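Local coordinates for protein spermidine N(1)-acetyltransferase (PDB 3K9U) that transfers an acetyl group from acetyl-CoA to polyamines such as spermidine, releasing CoA and helping to protect the cell against polyamine toxicity, at residues W26-A29 with G30-S33; K47-L50 with L51-V55. All blocks are in the same frame, centred on the assembly; numbering follows the deposited sequence.

Interaction 1: residues W26-A29 with G30-S33. With ACO (acetyl coenzyme *a), chain G.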
# COMPACT_ATOMS: atom_id res chain seq x y z
N TRP A 26 -1.34 6.82 8.25
CA TRP A 26 -1.95 6.11 7.13
C TRP A 26 -3.08 5.18 7.62
O TRP A 26 -4.17 5.27 7.12
CB TRP A 26 -0.90 5.32 6.37
CG TRP A 26 -1.48 4.48 5.24
CD1 TRP A 26 -1.88 4.94 4.00
CD2 TRP A 26 -1.71 3.06 5.23
NE1 TRP A 26 -2.31 3.88 3.22
CE2 TRP A 26 -2.25 2.73 3.96
CE3 TRP A 26 -1.50 2.04 6.15
CZ2 TRP A 26 -2.55 1.43 3.60
CZ3 TRP A 26 -1.82 0.72 5.79
CH2 TRP A 26 -2.34 0.44 4.52
N THR A 27 -2.81 4.30 8.59
CA THR A 27 -3.81 3.33 9.06
C THR A 27 -5.04 3.94 9.71
O THR A 27 -6.13 3.42 9.59
CB THR A 27 -3.24 2.41 10.15
OG1 THR A 27 -1.90 2.02 9.83
CG2 THR A 27 -4.13 1.16 10.27
N TYR A 28 -4.88 5.04 10.43
CA TYR A 28 -5.99 5.60 11.17
C TYR A 28 -6.57 6.87 10.52
O TYR A 28 -7.32 7.61 11.15
CB TYR A 28 -5.55 5.83 12.60
CG TYR A 28 -5.15 4.54 13.32
CD1 TYR A 28 -6.10 3.65 13.76
CD2 TYR A 28 -3.81 4.25 13.59
CE1 TYR A 28 -5.76 2.48 14.42
CE2 TYR A 28 -3.45 3.05 14.25
CZ TYR A 28 -4.44 2.18 14.66
OH TYR A 28 -4.13 1.01 15.30
N ALA A 29 -6.21 7.12 9.27
CA ALA A 29 -6.71 8.32 8.57
C ALA A 29 -8.24 8.46 8.62
O ALA A 29 -8.76 9.56 8.89
CB ALA A 29 -6.21 8.39 7.09
N GLY A 30 -8.99 7.41 8.39
CA GLY A 30 -10.46 7.60 8.46
C GLY A 30 -11.10 7.49 9.86
O GLY A 30 -12.33 7.56 9.98
N ILE A 31 -10.28 7.35 10.90
CA ILE A 31 -10.71 6.71 12.16
C ILE A 31 -10.53 7.64 13.37
O ILE A 31 -11.47 7.91 14.08
CB ILE A 31 -9.92 5.39 12.39
CG1 ILE A 31 -10.27 4.37 11.30
CG2 ILE A 31 -10.20 4.81 13.76
CD1 ILE A 31 -9.31 3.20 11.21
N TYR A 32 -9.30 8.11 13.58
CA TYR A 32 -8.99 9.11 14.59
C TYR A 32 -8.74 10.44 13.90
O TYR A 32 -8.39 10.48 12.73
CB TYR A 32 -7.73 8.74 15.37
CG TYR A 32 -7.84 7.48 16.17
CD1 TYR A 32 -8.84 7.33 17.12
CD2 TYR A 32 -6.95 6.42 15.97
CE1 TYR A 32 -8.95 6.16 17.84
CE2 TYR A 32 -7.05 5.26 16.68
CZ TYR A 32 -8.05 5.13 17.62
OH TYR A 32 -8.14 3.98 18.34
N SER A 33 -8.92 11.53 14.63
CA SER A 33 -8.62 12.87 14.14
C SER A 33 -7.09 13.03 14.02
O SER A 33 -6.32 12.30 14.66
CB SER A 33 -9.13 13.88 15.16
OG SER A 33 -8.57 13.58 16.43
N1A ACO G . -4.60 -2.42 1.90
C2A ACO G . -5.65 -3.19 2.29
N3A ACO G . -5.49 -4.35 2.95
C4A ACO G . -4.27 -4.80 3.29
C5A ACO G . -3.12 -3.99 2.89
C6A ACO G . -3.35 -2.74 2.16
N6A ACO G . -2.32 -1.94 1.75
N7A ACO G . -2.04 -4.63 3.32
C8A ACO G . -2.46 -5.75 3.93
N9A ACO G . -3.80 -5.86 3.94
C1B ACO G . -4.54 -7.02 4.53
C2B ACO G . -5.50 -7.71 3.56
O2B ACO G . -6.58 -8.38 4.27
C3B ACO G . -4.65 -8.74 2.88
O3B ACO G . -5.43 -9.83 2.37
P3B ACO G . -5.88 -9.75 0.80
O7A ACO G . -4.65 -10.14 0.10
O8A ACO G . -6.29 -8.29 0.61
O9A ACO G . -7.03 -10.75 0.80
C4B ACO G . -3.62 -9.11 3.94
O4B ACO G . -3.63 -8.05 4.90
C5B ACO G . -2.22 -9.28 3.39
O5B ACO G . -1.39 -10.03 4.28
P1A ACO G . 0.14 -9.61 4.56
O1A ACO G . 0.83 -9.24 3.25
O2A ACO G . 0.79 -10.63 5.45
O3A ACO G . -0.13 -8.26 5.41
P2A ACO G . 1.03 -7.17 5.75
O4A ACO G . 0.60 -5.88 5.08
O5A ACO G . 2.41 -7.76 5.52
O6A ACO G . 0.86 -6.99 7.32
CBP ACO G . -0.34 -5.43 8.67
CCP ACO G . -0.41 -6.75 7.92
CDP ACO G . -1.66 -5.19 9.38
CEP ACO G . 0.76 -5.58 9.72
CAP ACO G . 0.00 -4.27 7.71
OAP ACO G . -0.92 -4.19 6.62
C9P ACO G . 0.05 -2.93 8.39
O9P ACO G . 1.06 -2.60 8.99
N8P ACO G . -1.03 -2.19 8.31
C7P ACO G . -1.19 -0.91 8.97
C6P ACO G . -1.07 -0.94 10.48
C5P ACO G . -2.06 -1.86 11.18
O5P ACO G . -3.24 -1.92 10.86
N4P ACO G . -1.57 -2.56 12.20
C3P ACO G . -2.42 -3.39 13.05
C2P ACO G . -2.90 -2.58 14.24
S1P ACO G . -3.71 -3.58 15.46
C ACO G . -2.49 -3.95 16.57
O ACO G . -1.39 -3.41 16.43
CH3 ACO G . -2.74 -4.90 17.73
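Tyr28 and Tyr32 meet just beyond the end of helix 13-27, their side chains lying alongside each other and pointing the same way. Their closest atoms, Tyr28 CD1 and Tyr32 CE2, are 3.5 Å apart, and the ring planes are inclined at 41°. Both rings have CG anti to the carbonyl carbon (chi1 -61° in Tyr28, -64° in Tyr32), a shared choice consistent with their common course. The turn is closed by one carbonyl: Tyr28 O accepts from Ile31 N at 3.0 Å, above the carbonyl plane, and from Tyr32 N at 3.2 Å, in that plane. Ile31 folds back over the turn, its CD1 3.6 Å from Thr27 O. In contrast to this compact side, Ala29 and Gly30 form an exposed outer bend with little side chain to pack.

On the cofactor side, Trp26 CZ3 lies 3.6 Å from C7P of acetyl-CoA, which meets the indole at its edge, while NE1 bonds to Glu97 O of the second subunit. Replacing Trp26 by an alanine is likely to strip the pantetheine of this aromatic neighbour and Glu97 O of the second subunit of the indole N-H. Thr27 OG1 lies 3.1 Å from cofactor C7P but is hydrogen-bonded to Ser23 O. Tyr28 OH pairs with the hydroxyl of Tyr93, an acetyl-CoA-binding residue. Van der Waals contact with the cofactor thus does the work here, while these polar groups bond to protein.

Interaction 2: residues K47-L50 with L51-V55; sequences KEKL and LNEIV
Between Lys47-Leu50 and Leu51-Val55 the backbone makes four successive i to i+4 hydrogen bonds, from Leu51 N to Lys47 O through to Ile54 N to Leu50 O, as expected within an unbroken alpha helix. The last is the shortest of the four, at 2.8 Å with an N-H...O angle of 167°, and its donor lies nearly along the C=O axis.

The side-chain contact worth following is that of Glu53, one turn beyond Leu50 and Lys49. With CG anti to the carbonyl carbon (chi1 -72°) and the chain extended beyond it, Glu53 reaches back along the helix, so that one carboxylate oxygen faces Leu50 and the other Lys49. Its OE1 comes within 3.2 Å of the methyl carbon Leu50 CD2, the side chains crossing at a slant. On the other branch, OE2 lies 4.1 Å from Lys49 CG. The ammonium group takes no part in this approach: Lys49 bends at its outer torsions, and NZ ends 5.8 Å from Glu53 OE2, beyond salt-bridge distance. The charge on OE1 is met instead by Arg91 of strand 86-94, which probably fixes the carboxylate's direction and favours its ionised form.

Two further side chains lie against carbonyls of the preceding turn. Ile54 CG1 is 3.2 Å from Leu50 O, while Leu51 CG lies 3.3 Å from Lys47 O.

The helix is two-sided. Glu48, Lys49 and Asn52 are exposed, whereas Leu50 is buried against Leu13 and Ile17 of helix 13-27. Leu51 also touches Leu13, and the Glu53-Arg91 salt bridge joins helix 47-59 to the central sheet through strand 86-94.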
# COMPACT_ATOMS: atom_id res chain seq x y z
N LYS A 47 11.25 9.73 22.20
CA LYS A 47 12.57 9.11 22.38
C LYS A 47 12.72 8.41 23.76
O LYS A 47 13.18 7.28 23.83
CB LYS A 47 13.69 10.14 22.22
CG LYS A 47 13.92 10.56 20.75
CD LYS A 47 15.14 11.49 20.57
CE LYS A 47 15.48 11.69 19.09
NZ LYS A 47 14.66 12.73 18.36
N GLU A 48 12.34 9.09 24.83
CA GLU A 48 12.66 8.57 26.15
C GLU A 48 11.84 7.31 26.43
O GLU A 48 12.37 6.29 26.88
CB GLU A 48 12.44 9.61 27.23
CG GLU A 48 13.46 10.71 27.24
CD GLU A 48 13.41 11.58 26.00
OE1 GLU A 48 12.30 11.78 25.46
OE2 GLU A 48 14.47 12.05 25.55
N LYS A 49 10.55 7.37 26.13
CA LYS A 49 9.64 6.28 26.40
C LYS A 49 10.01 5.05 25.59
O LYS A 49 10.08 3.95 26.15
CB LYS A 49 8.20 6.70 26.13
CG LYS A 49 7.14 5.66 26.56
CD LYS A 49 5.71 6.31 26.63
CE LYS A 49 4.93 5.84 27.89
NZ LYS A 49 5.58 6.17 29.24
N LEU A 50 10.25 5.22 24.28
CA LEU A 50 10.67 4.06 23.44
C LEU A 50 12.02 3.44 23.87
O LEU A 50 12.17 2.22 23.87
CB LEU A 50 10.79 4.44 21.96
CG LEU A 50 9.50 4.54 21.18
CD1 LEU A 50 9.86 4.94 19.74
CD2 LEU A 50 8.68 3.19 21.27
N LEU A 51 13.00 4.29 24.17
CA LEU A 51 14.29 3.82 24.65
C LEU A 51 14.14 2.85 25.84
O LEU A 51 14.73 1.76 25.87
CB LEU A 51 15.15 5.01 25.08
CG LEU A 51 16.07 5.61 24.03
CD1 LEU A 51 16.79 6.90 24.58
CD2 LEU A 51 17.08 4.53 23.57
N ASN A 52 13.34 3.27 26.82
CA ASN A 52 13.08 2.46 28.00
C ASN A 52 12.45 1.15 27.59
O ASN A 52 12.84 0.09 28.11
CB ASN A 52 12.19 3.21 28.99
CG ASN A 52 12.00 2.48 30.31
OD1 ASN A 52 12.97 2.07 30.97
ND2 ASN A 52 10.75 2.33 30.73
N GLU A 53 11.51 1.19 26.64
CA GLU A 53 10.84 -0.05 26.19
C GLU A 53 11.80 -0.97 25.45
O GLU A 53 11.77 -2.18 25.67
CB GLU A 53 9.64 0.24 25.29
CG GLU A 53 8.43 0.82 26.04
CD GLU A 53 7.42 1.49 25.08
OE1 GLU A 53 7.77 1.71 23.91
OE2 GLU A 53 6.29 1.80 25.49
N ILE A 54 12.64 -0.39 24.60
CA ILE A 54 13.65 -1.15 23.88
C ILE A 54 14.60 -1.80 24.89
O ILE A 54 14.90 -2.99 24.72
CB ILE A 54 14.43 -0.25 22.87
CG1 ILE A 54 13.50 0.20 21.72
CG2 ILE A 54 15.66 -0.94 22.31
CD1 ILE A 54 14.18 1.20 20.73
N VAL A 55 15.06 -1.07 25.92
CA VAL A 55 16.00 -1.65 26.89
C VAL A 55 15.36 -2.77 27.70
O VAL A 55 15.98 -3.80 27.92
CB VAL A 55 16.66 -0.61 27.85
CG1 VAL A 55 17.60 -1.31 28.92
CG2 VAL A 55 17.44 0.41 27.04

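From the N terminus, strand 3-7 leads into helix 13-27, whose far end runs into interaction 1. That contact closes a short turn at 28-32 and passes the chain on to helix 34-44; interaction 2 follows within helix 47-59, where it joins successive helical turns and closes no loop. The two are in series, neither nesting nor crossing, with nearest atoms about 14 Å apart. They are related through shared elements: helix 13-27 carries the first contact at its end and packs with Leu13 and Ile17 against the second. Strand 86-94 is a further common partner, meeting interaction 1 through Tyr93 and interaction 2 through Arg91.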